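Side-chain contacts in alanine racemase (Corynebacterium glutamicum, PDB 2DY3), which is a two-domain, pyridoxal-5'-phosphate-containing member of the alanine racemase family, pairing an N-terminal TIM-type barrel with a beta-rich C-terminal domain: residues Q135-V140 against L181-K186; L98-I101 against H105-A108; L294-V299 against H316-G321; D277-H282 against D305-S310; D11-N16 against E43-V48. All coordinates share one frame; numbering follows the deposited sequence.

Interaction 1: Q135-V140 against L181-K186; sequences QEWEGV and LALARK
In the TIM-type barrel of the N-terminal domain, helices 134-146 and 169-186 stand on the outside of the parallel sheet, and Leu183 of the second helix reaches across to Trp137 and Glu138 of the first. The leucine contributes more than half of the surface buried here, its two methyls sharing the work. CD1 lies 3.8 Å from Trp137 CB and sits beside the indole edge, near the plane of the ring. CD2 turns to the carboxylate of Glu138, 3.5 Å from its OE1.

The Leu183 and Glu138 side chains cross at about a right angle. Although the first bond of Glu138 leaves the backbone away from the other helix, a bend at chi2 (-67°) folds the chain back until its acid group lies against the leucine methyls. OE2 has its polar partner elsewhere, in a hydrogen bond with His187 NE2, a bond that probably steadies the acid where Leu183 packs against it. Trp137 NE1 is likewise tied down, by Val132 O. Phe141, further along helix 134-146, also touches Leu183 and Ala184, while Leu181 and Ala184 rest on Met155 of strand 150-156, the strand that lies between the two helices in sequence. No hydrogen bond joins the segments themselves, and the nearest approach across them, 3.3 Å, runs from Leu183 CD2 to Glu138 OE2.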
# COMPACT_ATOMS: atom_id res chain seq x y z
N GLN B 135 -26.56 -25.38 7.91
CA GLN B 135 -27.87 -25.14 8.50
C GLN B 135 -28.74 -24.20 7.67
O GLN B 135 -29.97 -24.22 7.78
CB GLN B 135 -27.74 -24.58 9.92
CG GLN B 135 -27.03 -25.51 10.90
CD GLN B 135 -27.71 -26.87 11.03
OE1 GLN B 135 -27.70 -27.68 10.09
NE2 GLN B 135 -28.32 -27.12 12.18
N GLU B 136 -28.11 -23.39 6.83
CA GLU B 136 -28.83 -22.43 6.00
C GLU B 136 -29.08 -22.91 4.56
O GLU B 136 -29.92 -22.36 3.86
CB GLU B 136 -28.06 -21.10 5.94
CG GLU B 136 -27.49 -20.64 7.28
CD GLU B 136 -26.59 -19.41 7.15
OE1 GLU B 136 -25.64 -19.43 6.34
OE2 GLU B 136 -26.83 -18.43 7.88
N TRP B 137 -28.35 -23.94 4.13
CA TRP B 137 -28.49 -24.45 2.76
C TRP B 137 -29.93 -24.69 2.33
O TRP B 137 -30.36 -24.22 1.28
CB TRP B 137 -27.69 -25.75 2.58
CG TRP B 137 -26.22 -25.59 2.80
CD1 TRP B 137 -25.51 -24.43 2.79
CD2 TRP B 137 -25.27 -26.65 3.00
NE1 TRP B 137 -24.18 -24.69 2.97
CE2 TRP B 137 -24.00 -26.05 3.10
CE3 TRP B 137 -25.37 -28.04 3.10
CZ2 TRP B 137 -22.84 -26.79 3.30
CZ3 TRP B 137 -24.22 -28.78 3.30
CH2 TRP B 137 -22.97 -28.15 3.40
N GLU B 138 -30.67 -25.44 3.15
CA GLU B 138 -32.06 -25.76 2.86
C GLU B 138 -32.88 -24.53 2.48
O GLU B 138 -33.47 -24.48 1.39
CB GLU B 138 -32.72 -26.43 4.07
CG GLU B 138 -32.26 -27.85 4.32
CD GLU B 138 -32.70 -28.81 3.24
OE1 GLU B 138 -32.45 -30.03 3.38
OE2 GLU B 138 -33.30 -28.35 2.24
N GLY B 139 -32.93 -23.56 3.38
CA GLY B 139 -33.70 -22.35 3.14
C GLY B 139 -33.26 -21.57 1.92
O GLY B 139 -34.10 -21.18 1.11
N VAL B 140 -31.96 -21.35 1.79
CA VAL B 140 -31.41 -20.61 0.66
C VAL B 140 -31.67 -21.26 -0.70
O VAL B 140 -32.06 -20.58 -1.65
CB VAL B 140 -29.88 -20.40 0.83
CG1 VAL B 140 -29.30 -19.84 -0.46
CG2 VAL B 140 -29.61 -19.44 1.99
N LEU B 181 -24.12 -29.40 -2.89
CA LEU B 181 -24.48 -29.47 -4.30
C LEU B 181 -25.61 -30.45 -4.57
O LEU B 181 -26.51 -30.19 -5.37
CB LEU B 181 -23.24 -29.85 -5.13
CG LEU B 181 -23.39 -29.86 -6.66
CD1 LEU B 181 -23.90 -28.52 -7.15
CD2 LEU B 181 -22.05 -30.18 -7.29
N ALA B 182 -25.59 -31.59 -3.88
CA ALA B 182 -26.63 -32.59 -4.05
C ALA B 182 -27.96 -32.06 -3.52
O ALA B 182 -29.02 -32.27 -4.12
CB ALA B 182 -26.25 -33.88 -3.32
N LEU B 183 -27.90 -31.35 -2.39
CA LEU B 183 -29.08 -30.78 -1.77
C LEU B 183 -29.66 -29.69 -2.68
O LEU B 183 -30.88 -29.55 -2.80
CB LEU B 183 -28.71 -30.17 -0.42
CG LEU B 183 -29.74 -30.14 0.71
CD1 LEU B 183 -29.32 -29.08 1.73
CD2 LEU B 183 -31.12 -29.82 0.19
N ALA B 184 -28.78 -28.93 -3.32
CA ALA B 184 -29.20 -27.85 -4.21
C ALA B 184 -29.93 -28.40 -5.44
O ALA B 184 -30.98 -27.88 -5.83
CB ALA B 184 -27.99 -27.03 -4.65
N ARG B 185 -29.37 -29.44 -6.05
CA ARG B 185 -29.98 -30.04 -7.23
C ARG B 185 -31.27 -30.76 -6.85
O ARG B 185 -32.22 -30.83 -7.63
CB ARG B 185 -29.00 -31.00 -7.90
CG ARG B 185 -27.91 -30.26 -8.66
CD ARG B 185 -26.69 -31.11 -9.00
NE ARG B 185 -25.79 -30.35 -9.86
CZ ARG B 185 -24.56 -30.72 -10.20
NH1 ARG B 185 -24.06 -31.87 -9.73
NH2 ARG B 185 -23.84 -29.96 -11.00
N LYS B 186 -31.32 -31.27 -5.63
CA LYS B 186 -32.52 -31.95 -5.15
C LYS B 186 -33.62 -30.90 -5.07
O LYS B 186 -34.81 -31.22 -5.16
CB LYS B 186 -32.26 -32.55 -3.77
CG LYS B 186 -33.15 -33.73 -3.43
CD LYS B 186 -32.62 -34.45 -2.19
CE LYS B 186 -33.32 -35.79 -1.98
NZ LYS B 186 -33.14 -36.70 -3.15

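Interaction 2: L98-I101 against H105-A108; sequences LAVI and HAKA
His105 and Ile101 bury the most surface in this contact, closely followed by Val100. The imidazole of His105 offers one face to Ile101, whose CG1 lies 3.4 Å from the ring centroid and 23° off the ring normal, a CH-pi contact. CG1 is not centred on the ring but displaced toward its rim, 3.2 Å from His105 NE2, and the terminal methyl continues along the same side, with CD1 3.3 Å from NE2. Ile101 reaches this place because CG1 sits between its own backbone N and carbonyl carbon (chi1 74°), which swings the longer branch toward the histidine.

Val100 meets the next residue of the helix: its CG1, set opposite the backbone N (chi1 -174°), packs at 3.6 Å against Ala106 CB. The two pairs pack across the short connection from strand 97-100 into helix 103-110, the first half of a beta-alpha-beta unit that returns to strand 117-122 in the parallel sheet of the barrel. Around them, Trp82 meets His105 ring to ring, edge-to-face, Val119 packs on Val100, and Ser243 of the second subunit packs on His105.

All four touching residues are buried, yet no hydrogen bond passes between the segments. Across the two segments the imidazole serves as a flat surface for an aliphatic chain, so the attraction is probably mostly dispersion with a CH-pi component.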
# COMPACT_ATOMS: atom_id res chain seq x y z
N LEU B 98 -23.09 -12.28 -9.04
CA LEU B 98 -22.92 -12.02 -7.62
C LEU B 98 -22.99 -13.31 -6.83
O LEU B 98 -23.85 -14.16 -7.09
CB LEU B 98 -24.03 -11.08 -7.11
CG LEU B 98 -24.06 -9.65 -7.66
CD1 LEU B 98 -25.29 -8.94 -7.12
CD2 LEU B 98 -22.78 -8.92 -7.27
N ALA B 99 -22.09 -13.46 -5.87
CA ALA B 99 -22.09 -14.65 -5.03
C ALA B 99 -23.11 -14.48 -3.91
O ALA B 99 -23.27 -13.39 -3.36
CB ALA B 99 -20.70 -14.86 -4.42
N VAL B 100 -23.82 -15.56 -3.59
CA VAL B 100 -24.77 -15.53 -2.49
C VAL B 100 -23.92 -16.00 -1.30
O VAL B 100 -23.56 -17.17 -1.22
CB VAL B 100 -25.92 -16.54 -2.71
CG1 VAL B 100 -26.97 -16.38 -1.61
CG2 VAL B 100 -26.55 -16.32 -4.08
N ILE B 101 -23.58 -15.08 -0.39
CA ILE B 101 -22.73 -15.45 0.74
C ILE B 101 -23.44 -15.58 2.09
O ILE B 101 -22.83 -16.02 3.06
CB ILE B 101 -21.55 -14.45 0.88
CG1 ILE B 101 -22.04 -13.12 1.44
CG2 ILE B 101 -20.88 -14.22 -0.47
CD1 ILE B 101 -20.91 -12.15 1.74
N HIS B 105 -28.20 -11.97 1.71
CA HIS B 105 -27.80 -11.67 0.34
C HIS B 105 -28.79 -12.31 -0.62
O HIS B 105 -29.21 -11.71 -1.61
CB HIS B 105 -26.39 -12.21 0.08
CG HIS B 105 -25.31 -11.42 0.73
ND1 HIS B 105 -24.62 -10.42 0.08
CD2 HIS B 105 -24.80 -11.47 1.98
CE1 HIS B 105 -23.72 -9.90 0.90
NE2 HIS B 105 -23.81 -10.52 2.06
N ALA B 106 -29.16 -13.55 -0.33
CA ALA B 106 -30.12 -14.27 -1.15
C ALA B 106 -31.43 -13.47 -1.16
O ALA B 106 -32.04 -13.25 -2.21
CB ALA B 106 -30.36 -15.67 -0.58
N LYS B 107 -31.84 -13.01 0.02
CA LYS B 107 -33.07 -12.25 0.17
C LYS B 107 -33.07 -10.97 -0.65
O LYS B 107 -34.06 -10.65 -1.33
CB LYS B 107 -33.31 -11.92 1.64
CG LYS B 107 -34.61 -11.20 1.91
CD LYS B 107 -34.86 -11.07 3.41
CE LYS B 107 -36.20 -10.41 3.68
NZ LYS B 107 -36.45 -10.27 5.14
N ALA B 108 -31.97 -10.23 -0.59
CA ALA B 108 -31.85 -8.98 -1.32
C ALA B 108 -31.93 -9.20 -2.83
O ALA B 108 -32.46 -8.37 -3.56
CB ALA B 108 -30.54 -8.28 -0.96

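Interaction 3: L294-V299 against H316-G321; sequences LDYPQV and HGVEAG
A methyl-on-ring contact, with a tyrosine hydroxyl at the ring's edge, joins Leu294 and Tyr296 of strand 294-299 to His316 in the loop leading to strand 323-325, toward the periphery of the protein. Leu294 CD1 stands over one face of the imidazole, 3.4 Å from its centroid and 21° off the normal, a CH-pi contact shifted toward the rim on the NE2 side. The leucine and histidine side chains cross at about a right angle.

Tyr296 approaches the same ring differently. Its OH comes to the imidazole edge, near the ring plane, 3.0 Å from His316 CD2. Both strand residues belong to the mixed sheet of the C-terminal domain, where Tyr296 bonds through its backbone to Val289 of strand 288-291 and its side chain packs on Leu311.

A water links the two segments: it is 2.8 Å from Tyr296 OH and accepts a hydrogen bond from His316 N at 3.0 Å. The phenol end also slides past Val318, running in the opposite direction, with CG2 of the valine 3.8 Å from Tyr296 CZ. The loop at this point is shaped by Gly317, at positive phi, and by the bond from Val318 N to Asn314 OD1.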
# COMPACT_ATOMS: atom_id res chain seq x y z
N LEU B 294 24.49 -8.59 -8.27
CA LEU B 294 25.16 -8.86 -7.00
C LEU B 294 24.38 -8.32 -5.80
O LEU B 294 23.79 -7.25 -5.85
CB LEU B 294 26.58 -8.28 -7.01
CG LEU B 294 27.60 -9.03 -7.89
CD1 LEU B 294 28.99 -8.74 -7.39
CD2 LEU B 294 27.36 -10.52 -7.81
N ASP B 295 24.39 -9.09 -4.71
CA ASP B 295 23.67 -8.71 -3.50
C ASP B 295 24.40 -7.74 -2.59
O ASP B 295 25.62 -7.74 -2.49
CB ASP B 295 23.32 -9.96 -2.69
CG ASP B 295 22.21 -10.78 -3.32
OD1 ASP B 295 21.59 -10.30 -4.29
OD2 ASP B 295 21.95 -11.90 -2.83
N TYR B 296 23.61 -6.90 -1.93
CA TYR B 296 24.10 -5.93 -0.97
C TYR B 296 23.02 -5.88 0.10
O TYR B 296 21.88 -5.49 -0.16
CB TYR B 296 24.29 -4.55 -1.64
CG TYR B 296 25.33 -4.54 -2.73
CD1 TYR B 296 24.97 -4.70 -4.07
CD2 TYR B 296 26.68 -4.40 -2.43
CE1 TYR B 296 25.93 -4.71 -5.07
CE2 TYR B 296 27.64 -4.41 -3.42
CZ TYR B 296 27.27 -4.57 -4.74
OH TYR B 296 28.24 -4.59 -5.71
N PRO B 297 23.36 -6.28 1.32
CA PRO B 297 22.45 -6.32 2.47
C PRO B 297 21.92 -4.96 2.92
O PRO B 297 22.66 -3.98 2.96
CB PRO B 297 23.28 -6.99 3.54
CG PRO B 297 24.65 -6.45 3.26
CD PRO B 297 24.73 -6.60 1.74
N GLN B 298 20.64 -4.93 3.25
CA GLN B 298 20.00 -3.71 3.74
C GLN B 298 20.52 -3.56 5.16
O GLN B 298 20.73 -4.56 5.86
CB GLN B 298 18.47 -3.88 3.72
CG GLN B 298 17.66 -2.78 4.41
CD GLN B 298 17.72 -2.88 5.92
OE1 GLN B 298 17.89 -3.97 6.47
NE2 GLN B 298 17.56 -1.75 6.60
N VAL B 299 20.76 -2.33 5.59
CA VAL B 299 21.26 -2.06 6.93
C VAL B 299 20.57 -0.86 7.55
O VAL B 299 20.09 0.02 6.85
CB VAL B 299 22.78 -1.76 6.92
CG1 VAL B 299 23.56 -2.98 6.50
CG2 VAL B 299 23.06 -0.60 5.97
N HIS B 316 32.83 -3.27 -6.69
CA HIS B 316 32.25 -3.27 -8.03
C HIS B 316 31.93 -1.85 -8.49
O HIS B 316 31.32 -1.64 -9.54
CB HIS B 316 31.00 -4.15 -8.04
CG HIS B 316 31.24 -5.49 -7.41
ND1 HIS B 316 32.02 -6.46 -8.00
CD2 HIS B 316 30.88 -5.99 -6.20
CE1 HIS B 316 32.14 -7.49 -7.18
NE2 HIS B 316 31.46 -7.22 -6.08
N GLY B 317 32.36 -0.87 -7.70
CA GLY B 317 32.15 0.52 -8.05
C GLY B 317 30.71 0.97 -8.24
O GLY B 317 30.43 1.74 -9.16
N VAL B 318 29.81 0.50 -7.39
CA VAL B 318 28.41 0.92 -7.48
C VAL B 318 28.35 2.43 -7.35
O VAL B 318 28.99 3.01 -6.46
CB VAL B 318 27.57 0.32 -6.34
CG1 VAL B 318 26.16 0.94 -6.36
CG2 VAL B 318 27.51 -1.20 -6.48
N GLU B 319 27.59 3.08 -8.22
CA GLU B 319 27.44 4.52 -8.20
C GLU B 319 25.97 4.92 -8.18
O GLU B 319 25.10 4.09 -8.45
CB GLU B 319 28.10 5.14 -9.42
CG GLU B 319 29.58 4.84 -9.55
CD GLU B 319 30.19 5.56 -10.73
OE1 GLU B 319 30.39 6.78 -10.65
OE2 GLU B 319 30.47 4.90 -11.75
N ALA B 320 25.70 6.17 -7.84
CA ALA B 320 24.32 6.67 -7.81
C ALA B 320 23.74 6.46 -9.20
O ALA B 320 24.44 6.61 -10.20
CB ALA B 320 24.30 8.15 -7.44
N GLY B 321 22.46 6.12 -9.26
CA GLY B 321 21.81 5.89 -10.54
C GLY B 321 21.78 4.41 -10.88
O GLY B 321 21.10 3.99 -11.81
O HOH W 1 30.41 -2.96 -4.90

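Interaction 4: D277-H282 against D305-S310; sequences DGMPRH and DQFVIS
The phenyl ring of Phe307 is met obliquely by Met279, neither squarely over the face nor at the edge. Met279 SD lies 4.9 Å from the ring centroid, 27° off the normal, a Met-aromatic contact, and Met279 CG comes to 4.2 Å from Phe307 CD1. The two side chains cross at about a right angle. This pairing sets the loop that follows strand 267-271 against strand 307-312, in the mixed sheet of the C-terminal domain. Met279 first extends opposite its backbone N (chi1 180°) and then bends at both later torsions, which brings the sulfur to the ring. Further neighbours complete this buried patch: Phe287 and Val302 pack on the methionine, and Val271 and Val289 on the phenylalanine.

At the other end of the contact, the carboxylate of Asp277 faces the backbone of Asp305: Asp277 OD2 lies 4.2 Å from Asp305 O, with no hydrogen bond between the two residues. Arg355 bridges the two carboxylates, making a salt bridge to Asp277 OD1 through NE and to Asp305 OD1 through NH2. Asp305 also touches a bound pyridoxal-5'-phosphate and packs on Lys34 of the second subunit, so this end of the contact borders the cofactor at the subunit interface. Asp277 OD2 takes a hydrogen bond from Gly274 N and stays 5.2 Å from Asp305 OD1.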
# COMPACT_ATOMS: atom_id res chain seq x y z
N ASP B 277 6.29 3.35 0.85
CA ASP B 277 6.24 2.77 -0.49
C ASP B 277 6.02 1.26 -0.47
O ASP B 277 5.97 0.62 -1.52
CB ASP B 277 7.53 3.12 -1.25
CG ASP B 277 7.80 4.62 -1.28
OD1 ASP B 277 7.05 5.35 -1.97
OD2 ASP B 277 8.76 5.07 -0.61
N GLY B 278 5.90 0.68 0.72
CA GLY B 278 5.67 -0.75 0.80
C GLY B 278 6.78 -1.54 1.48
O GLY B 278 6.61 -2.72 1.76
N MET B 279 7.91 -0.90 1.72
CA MET B 279 9.03 -1.57 2.37
C MET B 279 8.79 -1.57 3.87
O MET B 279 8.95 -0.54 4.53
CB MET B 279 10.35 -0.86 2.08
CG MET B 279 11.55 -1.52 2.74
SD MET B 279 12.04 -3.11 2.00
CE MET B 279 11.06 -4.21 2.85
N PRO B 280 8.40 -2.72 4.42
CA PRO B 280 8.14 -2.86 5.86
C PRO B 280 9.36 -2.48 6.70
O PRO B 280 10.51 -2.74 6.31
CB PRO B 280 7.81 -4.34 6.01
CG PRO B 280 7.21 -4.69 4.69
CD PRO B 280 8.12 -3.98 3.72
N ARG B 281 9.12 -1.85 7.84
CA ARG B 281 10.21 -1.48 8.74
C ARG B 281 10.81 -2.77 9.31
O ARG B 281 12.00 -2.83 9.62
CB ARG B 281 9.69 -0.59 9.87
CG ARG B 281 9.21 0.78 9.39
CD ARG B 281 8.57 1.61 10.50
NE ARG B 281 9.48 1.89 11.61
CZ ARG B 281 9.46 1.25 12.77
NH1 ARG B 281 8.57 0.28 12.98
NH2 ARG B 281 10.32 1.56 13.73
N HIS B 282 9.97 -3.80 9.42
CA HIS B 282 10.39 -5.10 9.96
C HIS B 282 11.34 -5.86 9.04
O HIS B 282 11.99 -6.83 9.47
CB HIS B 282 9.16 -5.98 10.23
CG HIS B 282 8.33 -5.51 11.38
ND1 HIS B 282 7.07 -6.02 11.65
CD2 HIS B 282 8.58 -4.59 12.34
CE1 HIS B 282 6.59 -5.43 12.73
NE2 HIS B 282 7.48 -4.56 13.17
N ASP B 305 10.83 7.32 3.47
CA ASP B 305 11.10 7.45 2.04
C ASP B 305 12.29 6.66 1.51
O ASP B 305 12.51 6.62 0.30
CB ASP B 305 11.30 8.92 1.68
CG ASP B 305 10.23 9.81 2.28
OD1 ASP B 305 9.04 9.65 1.94
OD2 ASP B 305 10.59 10.68 3.09
N GLN B 306 13.05 6.03 2.40
CA GLN B 306 14.23 5.31 1.95
C GLN B 306 14.83 4.33 2.95
O GLN B 306 14.46 4.31 4.13
CB GLN B 306 15.30 6.34 1.55
CG GLN B 306 15.45 7.48 2.56
CD GLN B 306 16.55 8.47 2.21
OE1 GLN B 306 16.53 9.10 1.15
NE2 GLN B 306 17.51 8.63 3.12
N PHE B 307 15.74 3.50 2.45
CA PHE B 307 16.47 2.56 3.29
C PHE B 307 17.90 2.51 2.77
O PHE B 307 18.17 2.98 1.66
CB PHE B 307 15.84 1.16 3.31
CG PHE B 307 15.89 0.43 2.00
CD1 PHE B 307 14.81 0.49 1.12
CD2 PHE B 307 16.97 -0.37 1.67
CE1 PHE B 307 14.82 -0.24 -0.05
CE2 PHE B 307 16.98 -1.11 0.50
CZ PHE B 307 15.91 -1.04 -0.36
N VAL B 308 18.80 1.95 3.55
CA VAL B 308 20.21 1.90 3.17
C VAL B 308 20.75 0.49 3.02
O VAL B 308 20.28 -0.45 3.69
CB VAL B 308 21.07 2.64 4.23
CG1 VAL B 308 22.48 2.84 3.73
CG2 VAL B 308 20.41 3.97 4.58
N ILE B 309 21.74 0.34 2.15
CA ILE B 309 22.38 -0.95 1.92
C ILE B 309 23.89 -0.75 2.04
O ILE B 309 24.40 0.34 1.76
CB ILE B 309 22.07 -1.50 0.50
CG1 ILE B 309 22.65 -0.56 -0.57
CG2 ILE B 309 20.56 -1.62 0.31
CD1 ILE B 309 22.50 -1.10 -1.98
N SER B 310 24.59 -1.79 2.48
CA SER B 310 26.03 -1.69 2.63
C SER B 310 26.74 -2.26 1.41
O SER B 310 26.44 -3.36 0.95
CB SER B 310 26.50 -2.43 3.90
OG SER B 310 26.10 -3.79 3.89

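Interaction 5: D11-N16 against E43-V48; sequences DAIAHN and EKVAPV
Ile13 lies across both Val45 and Val48 at about a right angle, each of its two branches taking a different course over helix 42-50. The longer branch follows a chi1 of -70° and an extended chi2, which carries CD1 to the fork of Val45. There it lies 3.4 Å from Val45 CG2, tighter than usual for two carbons, and 3.8 Å from Val45 CG1. The shorter branch, CG2, is set opposite the backbone N and turns to the next turn of the helix, 4.1 Å from Val48 CG1. That same valine methyl also meets Ala14 CB at 3.8 Å.

The contact is wholly apolar, with no polar bond between the segments. The nearest CA pair is at the small residue, Ala14 to Val48, 6.1 Å apart, consistent with its short side chain. The segment axes come within 9.6 Å and run in broadly the same direction, with a crossing angle of -37°. Helix 42-50 is kinked at Pro47, whose N makes no bond to the preceding turn, one residue before Val48.

In the N-terminal domain, helix 10-24 leads into strand 28-32 of the parallel barrel sheet, and helix 42-50 leads on to strand 56-59. Ala235 packs on Ile13, His52 on Ala14 and Ile71, just after helix 62-70, on Ala46.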
# COMPACT_ATOMS: atom_id res chain seq x y z
N ASP B 11 4.10 -10.29 -21.31
CA ASP B 11 4.32 -11.52 -22.07
C ASP B 11 4.37 -12.70 -21.11
O ASP B 11 3.90 -13.79 -21.41
CB ASP B 11 5.62 -11.48 -22.87
CG ASP B 11 5.55 -10.54 -24.05
OD1 ASP B 11 4.52 -10.55 -24.76
OD2 ASP B 11 6.54 -9.81 -24.29
N ALA B 12 4.96 -12.46 -19.94
CA ALA B 12 5.06 -13.50 -18.92
C ALA B 12 3.65 -13.90 -18.50
O ALA B 12 3.36 -15.07 -18.27
CB ALA B 12 5.85 -12.99 -17.72
N ILE B 13 2.77 -12.90 -18.40
CA ILE B 13 1.38 -13.14 -18.02
C ILE B 13 0.65 -13.96 -19.09
O ILE B 13 -0.09 -14.89 -18.78
CB ILE B 13 0.63 -11.80 -17.78
CG1 ILE B 13 1.18 -11.14 -16.50
CG2 ILE B 13 -0.87 -12.04 -17.65
CD1 ILE B 13 0.52 -9.83 -16.15
N ALA B 14 0.86 -13.61 -20.35
CA ALA B 14 0.23 -14.34 -21.44
C ALA B 14 0.72 -15.79 -21.38
O ALA B 14 -0.08 -16.73 -21.48
CB ALA B 14 0.60 -13.72 -22.77
N HIS B 15 2.02 -15.96 -21.20
CA HIS B 15 2.62 -17.29 -21.10
C HIS B 15 1.94 -18.08 -19.99
O HIS B 15 1.49 -19.20 -20.21
CB HIS B 15 4.11 -17.16 -20.80
CG HIS B 15 4.75 -18.46 -20.40
ND1 HIS B 15 5.08 -19.44 -21.31
CD2 HIS B 15 5.08 -18.94 -19.18
CE1 HIS B 15 5.59 -20.47 -20.67
NE2 HIS B 15 5.60 -20.20 -19.37
N ASN B 16 1.89 -17.48 -18.81
CA ASN B 16 1.28 -18.10 -17.65
C ASN B 16 -0.16 -18.48 -17.96
O ASN B 16 -0.64 -19.55 -17.57
CB ASN B 16 1.31 -17.14 -16.46
CG ASN B 16 2.72 -16.84 -15.98
OD1 ASN B 16 2.97 -15.83 -15.33
ND2 ASN B 16 3.65 -17.74 -16.30
N GLU B 43 -5.83 -3.07 -15.28
CA GLU B 43 -6.19 -2.37 -16.50
C GLU B 43 -5.42 -2.90 -17.70
O GLU B 43 -5.91 -2.86 -18.83
CB GLU B 43 -5.95 -0.87 -16.33
CG GLU B 43 -6.29 -0.05 -17.56
CD GLU B 43 -6.62 1.40 -17.24
OE1 GLU B 43 -6.77 2.19 -18.20
OE2 GLU B 43 -6.74 1.74 -16.04
N LYS B 44 -4.21 -3.40 -17.45
CA LYS B 44 -3.37 -3.96 -18.50
C LYS B 44 -3.35 -5.49 -18.46
O LYS B 44 -3.36 -6.14 -19.50
CB LYS B 44 -1.94 -3.44 -18.36
CG LYS B 44 -1.77 -1.98 -18.72
CD LYS B 44 -2.08 -1.73 -20.19
CE LYS B 44 -1.97 -0.26 -20.53
NZ LYS B 44 -2.86 0.56 -19.65
N VAL B 45 -3.34 -6.05 -17.26
CA VAL B 45 -3.29 -7.50 -17.09
C VAL B 45 -4.51 -8.27 -17.57
O VAL B 45 -4.38 -9.24 -18.32
CB VAL B 45 -3.04 -7.86 -15.61
CG1 VAL B 45 -3.16 -9.37 -15.41
CG2 VAL B 45 -1.65 -7.38 -15.19
N ALA B 46 -5.70 -7.86 -17.13
CA ALA B 46 -6.93 -8.54 -17.51
C ALA B 46 -7.12 -8.72 -19.02
O ALA B 46 -7.53 -9.78 -19.48
CB ALA B 46 -8.14 -7.80 -16.92
N PRO B 47 -6.85 -7.67 -19.81
CA PRO B 47 -7.02 -7.83 -21.26
C PRO B 47 -6.06 -8.87 -21.85
O PRO B 47 -6.41 -9.61 -22.76
CB PRO B 47 -6.77 -6.42 -21.79
CG PRO B 47 -7.22 -5.56 -20.68
CD PRO B 47 -6.65 -6.26 -19.46
N VAL B 48 -4.85 -8.92 -21.31
CA VAL B 48 -3.89 -9.89 -21.81
C VAL B 48 -4.35 -11.29 -21.45
O VAL B 48 -4.31 -12.21 -22.28
CB VAL B 48 -2.50 -9.64 -21.21
CG1 VAL B 48 -1.58 -10.80 -21.54
CG2 VAL B 48 -1.92 -8.34 -21.78

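How the interactions relate
Interactions 1, 2 and 5 all belong to the N-terminal barrel, and interactions 3 and 4 to the C-terminal domain. Interactions 2, 4 and 5 are buried, whereas 1 and 3 have exposed residues at their margins; interaction 4 buries its two acids with Arg355. Interaction 5 is purely aliphatic. Rings take part in interaction 1, where a methyl sits at an indole edge, in 2 and 3, where an aliphatic carbon covers an imidazole face, and in 4, where sulfur meets a phenyl ring. Interactions 3 and 4 share a sheet: strands 294-299 and 307-312 are antiparallel neighbours, with a probable hydrogen bond from Val299 N to Val308 O, 2.7 Å. Interactions 1 and 2 have centres about 14 Å apart but do not touch.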